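Local coordinates for protection of telomeres protein 1 (Schizosaccharomyces pombe, PDB 1QZG) that binds the single-stranded telomeric overhang at its GGTTAC consensus sequence through this N-terminal OB-fold domain, protects the chromosome end and regulates telomerase, at residues C[69-74]-C[85-90]; C[128-133]-C[150-155]; C[16-21]-C[75-80]. All blocks are in the same frame, centred on the assembly; numbering follows the deposited sequence.

Interaction 1: residues C[69-74]-C[85-90]; sequences TTVYLW and LQIHLF. With TMP (thymidine-5'-phosphate), chain E; nucleotides of chain A.
T69, V71 and L73 form antiparallel hydrogen-bonded pairs with L89, I87 and L85, two backbone bonds apiece, such as L89 N to T69 O at 2.7 Å. On the face they share packing is tight: T69 CG2 lies 3.4 Å from L89 CB, inside normal van der Waals contact, while T69 OG1 bonds to T55 O. V71 CG2 abuts I87 CB and I87 CD1 reaches L73 CD1; the branched aliphatic V71, L73, I87 and L89 suit this buried layer. The face of T70, Y72, Q86 and H88 is polar and looser, with Y72 and Q86 partly exposed and Q86 CA over the rim of the Y72 ring. T70 OG1, in the plane of the H88 ring, shares a hydrogen bond with H88 ND1 (2.8 Å), which is likely to steady the imidazole while NE2 donates to O2 of thymidine phosphate at 3.3 Å. The F90 ring lies over DT4 of chain A, its C4 3.5 Å above the centre; an alanine here would probably leave that thymine without its stacking partner and open a gap beside DA5 of chain A. The hairpin belongs to the OB-fold barrel, apolar face inward, with H88 of the thymidine phosphate pocket on the other.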
loop_
_atom_site.group_PDB
_atom_site.type_symbol
_atom_site.label_atom_id
_atom_site.label_comp_id
_atom_site.label_asym_id
_atom_site.label_seq_id
_atom_site.Cartn_x
_atom_site.Cartn_y
_atom_site.Cartn_z
ATOM N N THR C 69 -4.277 -2.725 -11.603
ATOM C CA THR C 69 -4.668 -3.445 -10.416
ATOM C C THR C 69 -5.085 -2.363 -9.431
ATOM O O THR C 69 -4.472 -1.293 -9.370
ATOM C CB THR C 69 -3.511 -4.292 -9.835
ATOM O OG1 THR C 69 -4.025 -5.124 -8.784
ATOM C CG2 THR C 69 -2.410 -3.397 -9.291
ATOM N N THR C 70 -6.118 -2.632 -8.644
ATOM C CA THR C 70 -6.604 -1.674 -7.662
ATOM C C THR C 70 -6.403 -2.268 -6.294
ATOM O O THR C 70 -6.634 -3.457 -6.074
ATOM C CB THR C 70 -8.064 -1.324 -7.902
ATOM O OG1 THR C 70 -8.222 -0.760 -9.211
ATOM C CG2 THR C 70 -8.542 -0.333 -6.853
ATOM N N VAL C 71 -5.984 -1.443 -5.342
ATOM C CA VAL C 71 -5.814 -1.886 -3.970
ATOM C C VAL C 71 -6.377 -0.802 -3.064
ATOM O O VAL C 71 -6.327 0.390 -3.384
ATOM C CB VAL C 71 -4.327 -2.098 -3.596
ATOM C CG1 VAL C 71 -3.681 -3.085 -4.561
ATOM C CG2 VAL C 71 -3.558 -0.780 -3.604
ATOM N N TYR C 72 -6.889 -1.229 -1.924
ATOM C CA TYR C 72 -7.368 -0.330 -0.917
ATOM C C TYR C 72 -6.418 -0.512 0.228
ATOM O O TYR C 72 -6.362 -1.594 0.813
ATOM C CB TYR C 72 -8.818 -0.662 -0.517
ATOM C CG TYR C 72 -9.842 -0.176 -1.517
ATOM C CD1 TYR C 72 -10.083 -0.873 -2.701
ATOM C CD2 TYR C 72 -10.550 1.007 -1.290
ATOM C CE1 TYR C 72 -11.009 -0.404 -3.634
ATOM C CE2 TYR C 72 -11.476 1.484 -2.220
ATOM C CZ TYR C 72 -11.698 0.775 -3.386
ATOM O OH TYR C 72 -12.604 1.256 -4.308
ATOM N N LEU C 73 -5.664 0.538 0.550
ATOM C CA LEU C 73 -4.670 0.468 1.607
ATOM C C LEU C 73 -5.181 1.046 2.904
ATOM O O LEU C 73 -5.824 2.089 2.941
ATOM C CB LEU C 73 -3.393 1.223 1.242
ATOM C CG LEU C 73 -2.277 0.471 0.496
ATOM C CD1 LEU C 73 -0.983 1.258 0.522
ATOM C CD2 LEU C 73 -2.070 -0.910 1.096
ATOM N N TRP C 74 -4.879 0.345 3.985
ATOM C CA TRP C 74 -5.316 0.739 5.309
ATOM C C TRP C 74 -4.135 0.784 6.260
ATOM O O TRP C 74 -3.125 0.096 6.049
ATOM C CB TRP C 74 -6.348 -0.276 5.806
ATOM C CG TRP C 74 -6.752 -0.152 7.245
ATOM C CD1 TRP C 74 -7.891 0.447 7.708
ATOM C CD2 TRP C 74 -6.049 -0.624 8.403
ATOM N NE1 TRP C 74 -7.945 0.366 9.081
ATOM C CE2 TRP C 74 -6.832 -0.292 9.532
ATOM C CE3 TRP C 74 -4.841 -1.303 8.623
ATOM C CZ2 TRP C 74 -6.437 -0.605 10.839
ATOM C CZ3 TRP C 74 -4.452 -1.626 9.896
ATOM C CH2 TRP C 74 -5.254 -1.277 11.000
ATOM N N LEU C 85 -7.659 4.050 1.505
ATOM C CA LEU C 85 -7.314 4.812 0.325
ATOM C C LEU C 85 -7.323 3.940 -0.929
ATOM O O LEU C 85 -6.588 2.957 -1.005
ATOM C CB LEU C 85 -5.942 5.479 0.511
ATOM C CG LEU C 85 -5.412 6.338 -0.645
ATOM C CD1 LEU C 85 -6.230 7.600 -0.782
ATOM C CD2 LEU C 85 -3.942 6.673 -0.440
ATOM N N GLN C 86 -8.170 4.305 -1.901
ATOM C CA GLN C 86 -8.242 3.570 -3.158
ATOM C C GLN C 86 -7.054 3.976 -4.020
ATOM O O GLN C 86 -6.822 5.162 -4.261
ATOM C CB GLN C 86 -9.533 3.896 -3.920
ATOM C CG GLN C 86 -9.577 3.280 -5.314
ATOM C CD GLN C 86 -10.764 3.765 -6.141
ATOM O OE1 GLN C 86 -11.603 2.973 -6.564
ATOM N NE2 GLN C 86 -10.832 5.072 -6.372
ATOM N N ILE C 87 -6.313 2.983 -4.536
ATOM C CA ILE C 87 -5.149 3.243 -5.356
ATOM C C ILE C 87 -5.176 2.392 -6.621
ATOM O O ILE C 87 -5.359 1.175 -6.556
ATOM C CB ILE C 87 -3.837 2.925 -4.587
ATOM C CG1 ILE C 87 -3.834 3.693 -3.268
ATOM C CG2 ILE C 87 -2.607 3.274 -5.408
ATOM C CD1 ILE C 87 -2.929 3.112 -2.200
ATOM N N HIS C 88 -5.006 3.057 -7.767
ATOM C CA HIS C 88 -4.936 2.324 -9.023
ATOM C C HIS C 88 -3.479 2.251 -9.424
ATOM O O HIS C 88 -2.810 3.284 -9.534
ATOM C CB HIS C 88 -5.718 3.033 -10.131
ATOM C CG HIS C 88 -7.192 3.078 -9.893
ATOM N ND1 HIS C 88 -7.952 1.940 -9.736
ATOM C CD2 HIS C 88 -8.044 4.121 -9.767
ATOM C CE1 HIS C 88 -9.209 2.279 -9.521
ATOM N NE2 HIS C 88 -9.294 3.597 -9.534
ATOM N N LEU C 89 -3.042 0.999 -9.572
ATOM C CA LEU C 89 -1.664 0.788 -9.996
ATOM C C LEU C 89 -1.652 0.419 -11.475
ATOM O O LEU C 89 -2.339 -0.527 -11.861
ATOM C CB LEU C 89 -1.041 -0.317 -9.162
ATOM C CG LEU C 89 -1.042 -0.022 -7.666
ATOM C CD1 LEU C 89 -0.587 -1.227 -6.860
ATOM C CD2 LEU C 89 -0.168 1.184 -7.378
ATOM N N PHE C 90 -0.889 1.141 -12.290
ATOM C CA PHE C 90 -0.842 0.874 -13.728
ATOM C C PHE C 90 0.539 0.521 -14.217
ATOM O O PHE C 90 1.548 0.855 -13.595
ATOM C CB PHE C 90 -1.281 2.101 -14.532
ATOM C CG PHE C 90 -2.700 2.533 -14.289
ATOM C CD1 PHE C 90 -2.990 3.533 -13.366
ATOM C CD2 PHE C 90 -3.740 1.975 -15.024
ATOM C CE1 PHE C 90 -4.301 3.981 -13.190
ATOM C CE2 PHE C 90 -5.056 2.414 -14.853
ATOM C CZ PHE C 90 -5.337 3.418 -13.936
HETATM C "C1'" TMP E . -14.483 3.915 -12.061
HETATM N N1 TMP E . -13.538 5.032 -12.142
HETATM C C2 TMP E . -12.551 5.153 -11.193
HETATM O O2 TMP E . -12.414 4.370 -10.269
HETATM N N3 TMP E . -11.723 6.235 -11.368
HETATM C C4 TMP E . -11.782 7.183 -12.374
HETATM O O4 TMP E . -10.980 8.114 -12.388
HETATM C C5 TMP E . -12.836 6.984 -13.343
HETATM C C5M TMP E . -12.969 7.946 -14.482
HETATM C C6 TMP E . -13.648 5.935 -13.175
ATOM P P DT A 4 -11.139 7.279 -19.836
ATOM O OP1 DT A 4 -12.111 7.200 -20.956
ATOM O OP2 DT A 4 -11.631 7.422 -18.441
ATOM O "O5'" DT A 4 -10.274 5.955 -19.920
ATOM C "C5'" DT A 4 -10.261 5.043 -18.853
ATOM C "C4'" DT A 4 -9.356 3.887 -19.192
ATOM O "O4'" DT A 4 -7.970 4.321 -19.183
ATOM C "C3'" DT A 4 -9.454 2.763 -18.171
ATOM O "O3'" DT A 4 -9.641 1.520 -18.837
ATOM C "C2'" DT A 4 -8.141 2.825 -17.411
ATOM C "C1'" DT A 4 -7.194 3.395 -18.445
ATOM N N1 DT A 4 -6.024 4.102 -17.875
ATOM C C2 DT A 4 -4.775 3.638 -18.219
ATOM O O2 DT A 4 -4.600 2.718 -18.994
ATOM N N3 DT A 4 -3.728 4.290 -17.616
ATOM C C4 DT A 4 -3.805 5.340 -16.724
ATOM O O4 DT A 4 -2.778 5.801 -16.229
ATOM C C5 DT A 4 -5.141 5.805 -16.432
ATOM C C7 DT A 4 -5.312 6.964 -15.502
ATOM C C6 DT A 4 -6.174 5.171 -17.013
ATOM P P DA A 5 -10.810 0.548 -18.333
ATOM O OP1 DA A 5 -10.897 -0.636 -19.220
ATOM O OP2 DA A 5 -11.984 1.412 -18.140
ATOM O "O5'" DA A 5 -10.264 0.077 -16.917
ATOM C "C5'" DA A 5 -11.050 0.201 -15.753
ATOM C "C4'" DA A 5 -10.184 0.004 -14.533
ATOM O "O4'" DA A 5 -9.305 1.143 -14.389
ATOM C "C3'" DA A 5 -10.997 -0.041 -13.248
ATOM O "O3'" DA A 5 -10.285 -0.773 -12.265
ATOM C "C2'" DA A 5 -11.084 1.419 -12.847
ATOM C "C1'" DA A 5 -9.830 2.057 -13.430
ATOM N N9 DA A 5 -10.131 3.302 -14.140
ATOM C C8 DA A 5 -11.138 3.498 -15.053
ATOM N N7 DA A 5 -11.162 4.700 -15.567
ATOM C C5 DA A 5 -10.103 5.347 -14.950
ATOM C C6 DA A 5 -9.584 6.648 -15.081
ATOM N N6 DA A 5 -10.071 7.568 -15.921
ATOM N N1 DA A 5 -8.523 6.976 -14.312
ATOM C C2 DA A 5 -8.022 6.052 -13.483
ATOM N N3 DA A 5 -8.410 4.798 -13.283
ATOM C C4 DA A 5 -9.467 4.502 -14.056
#

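Interaction 2: residues C[128-133]-C[150-155]; sequences QFRYAL and MPRLMK
R152 lays its side chain against F129 through two torsions: F129 CG lies between its backbone N and carbonyl carbon (chi1 89°), while R152 runs extended from CG to NE (chi2 160°) and crosses the phenylalanine at about a right angle. The guanidinium comes to rest almost parallel to the ring, the planes only 10° apart, with F129 CE2 beneath one face and R152 CD over the ring, 3.9 Å from its centroid. Arginine fits here since its flat, charged end can cover an aromatic face while its N-H groups still bond outward. R152 NH1 donates to F129 O at 3.0 Å, the oxygen lying in the guanidinium plane and offering a lone pair. A second donor, R130 NH1, reaches the same oxygen from above the carbonyl plane, so two arginines grip one carbonyl. Their NH1 atoms stand 3.7 Å apart; the salt bridge from R152 NE to D96 probably offsets some of that charge.

The backbones meet in a single bridge at Y131 and L153. Y131 N donates to R152 O at 2.9 Å, and M154 N to Y131 O at 3.0 Å. L153 offers a branched methyl, CD2, to a face of the Y131 ring, 3.4 Å from CZ, and M154 an unbranched, flexible chain to R130 CB. R152 and L153 close a type I turn that begins at M150, where L153 N bonds to M150 O.

Strand 129-133 also pairs with strand 106-109, against which Y131 and M154 pack, and the 150-155 loop then leads into helix 158-175.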
loop_
_atom_site.group_PDB
_atom_site.type_symbol
_atom_site.label_atom_id
_atom_site.label_comp_id
_atom_site.label_asym_id
_atom_site.label_seq_id
_atom_site.Cartn_x
_atom_site.Cartn_y
_atom_site.Cartn_z
ATOM N N GLN C 128 6.956 4.974 -13.040
ATOM C CA GLN C 128 8.073 4.212 -12.502
ATOM C C GLN C 128 7.913 3.763 -11.052
ATOM O O GLN C 128 8.911 3.513 -10.373
ATOM C CB GLN C 128 9.363 5.032 -12.630
ATOM C CG GLN C 128 9.249 6.249 -13.529
ATOM C CD GLN C 128 8.392 7.383 -12.961
ATOM O OE1 GLN C 128 7.194 7.463 -13.235
ATOM N NE2 GLN C 128 9.008 8.210 -12.176
ATOM N N PHE C 129 6.676 3.640 -10.573
ATOM C CA PHE C 129 6.474 3.234 -9.183
ATOM C C PHE C 129 7.111 1.885 -8.884
ATOM O O PHE C 129 7.257 1.033 -9.766
ATOM C CB PHE C 129 5.000 3.173 -8.834
ATOM C CG PHE C 129 4.316 1.860 -9.098
ATOM C CD1 PHE C 129 4.165 0.928 -8.068
ATOM C CD2 PHE C 129 3.793 1.562 -10.354
ATOM C CE1 PHE C 129 3.499 -0.285 -8.284
ATOM C CE2 PHE C 129 3.124 0.359 -10.588
ATOM C CZ PHE C 129 2.972 -0.568 -9.549
ATOM N N ARG C 130 7.483 1.693 -7.622
ATOM C CA ARG C 130 8.093 0.462 -7.148
ATOM C C ARG C 130 7.283 -0.031 -5.959
ATOM O O ARG C 130 6.459 0.715 -5.412
ATOM C CB ARG C 130 9.537 0.724 -6.720
ATOM C CG ARG C 130 10.446 1.191 -7.852
ATOM C CD ARG C 130 10.664 0.086 -8.873
ATOM N NE ARG C 130 11.499 0.522 -9.991
ATOM C CZ ARG C 130 11.039 0.787 -11.212
ATOM N NH1 ARG C 130 9.746 0.660 -11.484
ATOM N NH2 ARG C 130 11.871 1.182 -12.162
ATOM N N TYR C 131 7.502 -1.277 -5.553
ATOM C CA TYR C 131 6.760 -1.817 -4.426
ATOM C C TYR C 131 7.425 -3.006 -3.743
ATOM O O TYR C 131 8.339 -3.636 -4.294
ATOM C CB TYR C 131 5.352 -2.233 -4.877
ATOM C CG TYR C 131 5.297 -3.578 -5.574
ATOM C CD1 TYR C 131 5.030 -4.744 -4.861
ATOM C CD2 TYR C 131 5.552 -3.688 -6.945
ATOM C CE1 TYR C 131 5.017 -5.991 -5.489
ATOM C CE2 TYR C 131 5.546 -4.934 -7.586
ATOM C CZ TYR C 131 5.277 -6.075 -6.849
ATOM O OH TYR C 131 5.271 -7.300 -7.459
ATOM N N ALA C 132 6.965 -3.274 -2.523
ATOM C CA ALA C 132 7.412 -4.411 -1.729
ATOM C C ALA C 132 6.111 -4.971 -1.161
ATOM O O ALA C 132 5.249 -4.221 -0.674
ATOM C CB ALA C 132 8.351 -3.963 -0.606
ATOM N N LEU C 133 5.966 -6.290 -1.236
ATOM C CA LEU C 133 4.771 -6.978 -0.766
ATOM C C LEU C 133 5.179 -8.083 0.223
ATOM O O LEU C 133 6.105 -8.843 -0.043
ATOM C CB LEU C 133 4.066 -7.605 -1.968
ATOM C CG LEU C 133 2.552 -7.741 -2.088
ATOM C CD1 LEU C 133 2.179 -9.195 -2.326
ATOM C CD2 LEU C 133 1.881 -7.190 -0.858
ATOM N N MET C 150 9.572 -9.202 -11.216
ATOM C CA MET C 150 10.714 -8.498 -10.668
ATOM C C MET C 150 10.898 -7.021 -10.980
ATOM O O MET C 150 11.342 -6.277 -10.095
ATOM C CB MET C 150 11.991 -9.221 -11.084
ATOM C CG MET C 150 11.975 -10.716 -10.848
ATOM S SD MET C 150 12.144 -11.135 -9.101
ATOM C CE MET C 150 13.766 -10.478 -8.741
ATOM N N PRO C 151 10.576 -6.546 -12.166
ATOM C CA PRO C 151 10.900 -5.168 -12.558
ATOM C C PRO C 151 10.417 -4.064 -11.664
ATOM O O PRO C 151 11.143 -3.084 -11.464
ATOM C CB PRO C 151 10.257 -5.042 -13.940
ATOM C CG PRO C 151 10.054 -6.451 -14.387
ATOM C CD PRO C 151 9.640 -7.206 -13.123
ATOM N N ARG C 152 9.339 -4.170 -10.896
ATOM C CA ARG C 152 9.104 -3.061 -9.946
ATOM C C ARG C 152 9.471 -3.335 -8.459
ATOM O O ARG C 152 9.220 -2.484 -7.603
ATOM C CB ARG C 152 7.642 -2.606 -9.998
ATOM C CG ARG C 152 7.275 -1.859 -11.254
ATOM C CD ARG C 152 5.763 -1.869 -11.457
ATOM N NE ARG C 152 5.390 -1.465 -12.789
ATOM C CZ ARG C 152 5.584 -0.244 -13.273
ATOM N NH1 ARG C 152 6.162 0.686 -12.524
ATOM N NH2 ARG C 152 5.222 0.037 -14.519
ATOM N N LEU C 153 10.053 -4.482 -8.143
ATOM C CA LEU C 153 10.363 -4.829 -6.760
ATOM C C LEU C 153 11.466 -4.006 -6.134
ATOM O O LEU C 153 12.477 -3.717 -6.766
ATOM C CB LEU C 153 10.742 -6.303 -6.641
ATOM C CG LEU C 153 9.677 -7.354 -6.934
ATOM C CD1 LEU C 153 10.217 -8.745 -6.664
ATOM C CD2 LEU C 153 8.418 -7.105 -6.100
ATOM N N MET C 154 11.266 -3.638 -4.875
ATOM C CA MET C 154 12.230 -2.885 -4.124
ATOM C C MET C 154 12.934 -3.800 -3.160
ATOM O O MET C 154 12.285 -4.653 -2.557
ATOM C CB MET C 154 11.566 -1.793 -3.301
ATOM C CG MET C 154 10.829 -0.753 -4.084
ATOM S SD MET C 154 9.816 0.304 -3.024
ATOM C CE MET C 154 11.030 0.842 -1.820
ATOM N N LYS C 155 14.241 -3.641 -3.004
ATOM C CA LYS C 155 14.962 -4.462 -2.053
ATOM C C LYS C 155 14.656 -3.808 -0.713
ATOM O O LYS C 155 14.695 -2.586 -0.585
ATOM C CB LYS C 155 16.461 -4.432 -2.344
#

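Interaction 3: residues C[16-21]-C[75-80]; sequences LLNAGE and DPTCDT
L17, near the end of helix 10-18, supplies nearly all the apolar contact with the loop that follows strand 67-74. Methyl CD1 presses on the P76 ring, 3.4 Å from CD, a carbon pair closer than usual, and the leucine side chain crosses the proline at about a right angle. L17 CB, nearer the backbone, meets T77 CG2 at 3.7 Å. The first torsion of T77 (chi1 60°) sets that methyl anti to its carbonyl carbon and OG1 between N and the carbonyl carbon. Threonine suits the place because its methyl can face L17 while its hydroxyl accepts from R33 N, and a leucine can reach two neighbours at once through its forked end.

Between apolar and polar groups there is one close approach: the other methyl, L17 CD2, lies 3.4 Å from D75 OD2, the two side chains coming from opposite directions. No hydrogen bond joins the helix end to the loop.

The polar bonds lie inside the loop. D75 OD1 accepts from T77 N at 2.7 Å, which makes an Asx turn; it sits within a type I turn from D75 to C78, closed by C78 N to D75 O at 3.0 Å. Aspartate's short side chain places an acceptor where T77 N can reach it, and proline, with its fixed phi, fits the second position of the type I turn.

Outward bonds tie the loop to the start of helix 32-35: D75 OD2 accepts from I32 N, and T77 OG1 from R33 N. P76 also packs on L167 and I170 of helix 158-175.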
loop_
_atom_site.group_PDB
_atom_site.type_symbol
_atom_site.label_atom_id
_atom_site.label_comp_id
_atom_site.label_asym_id
_atom_site.label_seq_id
_atom_site.Cartn_x
_atom_site.Cartn_y
_atom_site.Cartn_z
ATOM N N LEU C 16 4.599 7.120 15.054
ATOM C CA LEU C 16 5.121 7.394 13.726
ATOM C C LEU C 16 3.955 7.830 12.834
ATOM O O LEU C 16 3.947 8.944 12.308
ATOM C CB LEU C 16 5.780 6.128 13.175
ATOM C CG LEU C 16 7.264 6.170 12.794
ATOM C CD1 LEU C 16 7.979 7.348 13.449
ATOM C CD2 LEU C 16 7.896 4.844 13.189
ATOM N N LEU C 17 2.964 6.954 12.691
ATOM C CA LEU C 17 1.791 7.238 11.871
ATOM C C LEU C 17 1.034 8.490 12.297
ATOM O O LEU C 17 0.604 9.278 11.456
ATOM C CB LEU C 17 0.840 6.047 11.899
ATOM C CG LEU C 17 1.370 4.804 11.196
ATOM C CD1 LEU C 17 0.479 3.621 11.510
ATOM C CD2 LEU C 17 1.433 5.065 9.704
ATOM N N ASN C 18 0.857 8.669 13.603
ATOM C CA ASN C 18 0.147 9.838 14.102
ATOM C C ASN C 18 0.798 11.154 13.681
ATOM O O ASN C 18 0.153 12.204 13.700
ATOM C CB ASN C 18 0.046 9.800 15.629
ATOM C CG ASN C 18 -0.896 8.729 16.119
ATOM O OD1 ASN C 18 -1.830 8.339 15.418
ATOM N ND2 ASN C 18 -0.673 8.259 17.343
ATOM N N ALA C 19 2.069 11.104 13.302
ATOM C CA ALA C 19 2.769 12.313 12.894
ATOM C C ALA C 19 2.388 12.732 11.478
ATOM O O ALA C 19 2.803 13.789 11.006
ATOM C CB ALA C 19 4.276 12.101 12.989
ATOM N N GLY C 20 1.591 11.907 10.804
ATOM C CA GLY C 20 1.192 12.226 9.444
ATOM C C GLY C 20 2.256 11.749 8.473
ATOM O O GLY C 20 2.020 10.848 7.668
ATOM N N GLU C 21 3.435 12.360 8.557
ATOM C CA GLU C 21 4.569 12.005 7.713
ATOM C C GLU C 21 5.598 11.302 8.583
ATOM O O GLU C 21 5.854 11.732 9.701
ATOM C CB GLU C 21 5.193 13.259 7.105
ATOM C CG GLU C 21 4.923 13.427 5.625
ATOM C CD GLU C 21 5.540 14.694 5.063
ATOM O OE1 GLU C 21 5.038 15.795 5.383
ATOM O OE2 GLU C 21 6.532 14.591 4.308
ATOM N N ASP C 75 -4.247 1.598 7.303
ATOM C CA ASP C 75 -3.227 1.626 8.344
ATOM C C ASP C 75 -3.966 2.058 9.608
ATOM O O ASP C 75 -5.109 2.547 9.520
ATOM C CB ASP C 75 -2.035 2.521 7.947
ATOM C CG ASP C 75 -2.245 3.999 8.162
ATOM O OD1 ASP C 75 -3.279 4.368 8.741
ATOM O OD2 ASP C 75 -1.376 4.787 7.735
ATOM N N PRO C 76 -3.347 1.889 10.780
ATOM C CA PRO C 76 -3.979 2.256 12.051
ATOM C C PRO C 76 -4.551 3.665 12.201
ATOM O O PRO C 76 -5.185 3.952 13.211
ATOM C CB PRO C 76 -2.882 1.969 13.075
ATOM C CG PRO C 76 -2.094 0.861 12.432
ATOM C CD PRO C 76 -1.996 1.351 11.005
ATOM N N THR C 77 -4.345 4.548 11.226
ATOM C CA THR C 77 -4.898 5.888 11.365
ATOM C C THR C 77 -6.317 6.002 10.831
ATOM O O THR C 77 -7.012 6.991 11.067
ATOM C CB THR C 77 -4.022 6.956 10.706
ATOM O OG1 THR C 77 -3.898 6.662 9.316
ATOM C CG2 THR C 77 -2.647 6.984 11.348
ATOM N N CYS C 78 -6.744 4.992 10.105
ATOM C CA CYS C 78 -8.128 4.950 9.632
ATOM C C CYS C 78 -8.879 4.095 10.633
ATOM O O CYS C 78 -8.290 3.643 11.616
ATOM C CB CYS C 78 -8.261 4.328 8.225
ATOM S SG CYS C 78 -6.801 4.587 7.162
ATOM N N ASP C 79 -10.165 3.863 10.409
ATOM C CA ASP C 79 -10.916 3.024 11.326
ATOM C C ASP C 79 -11.248 1.695 10.641
ATOM O O ASP C 79 -11.314 1.628 9.415
ATOM C CB ASP C 79 -12.202 3.724 11.787
ATOM C CG ASP C 79 -12.704 4.754 10.795
ATOM O OD1 ASP C 79 -11.962 5.710 10.489
ATOM O OD2 ASP C 79 -13.857 4.603 10.321
ATOM N N THR C 80 -11.468 0.641 11.430
ATOM C CA THR C 80 -11.785 -0.683 10.880
ATOM C C THR C 80 -12.962 -0.570 9.933
ATOM O O THR C 80 -13.256 -1.483 9.168
ATOM C CB THR C 80 -12.108 -1.693 11.978
#

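Overall arrangement
Interactions 1 and 2 have centres about 15 Å apart and reach the same curled sheet, and they touch directly: F90 O lies 3.4 Å from F129 CE2. Interaction 1 closes before interaction 2 opens, and three further strands come between them. Interaction 3 is centred about 17 Å from the centre of interaction 1, yet meets it where W74 NE1 nears D79 O; its segments alternate with those of interaction 1 along the chain. Interactions 2 and 3 lie on opposite sides of the chain's centre, their own centres about 23 Å apart. The nucleic acid lies against interaction 1 and reaches the edge of interaction 2, while interaction 3 stays about 17 Å away (nearest atoms).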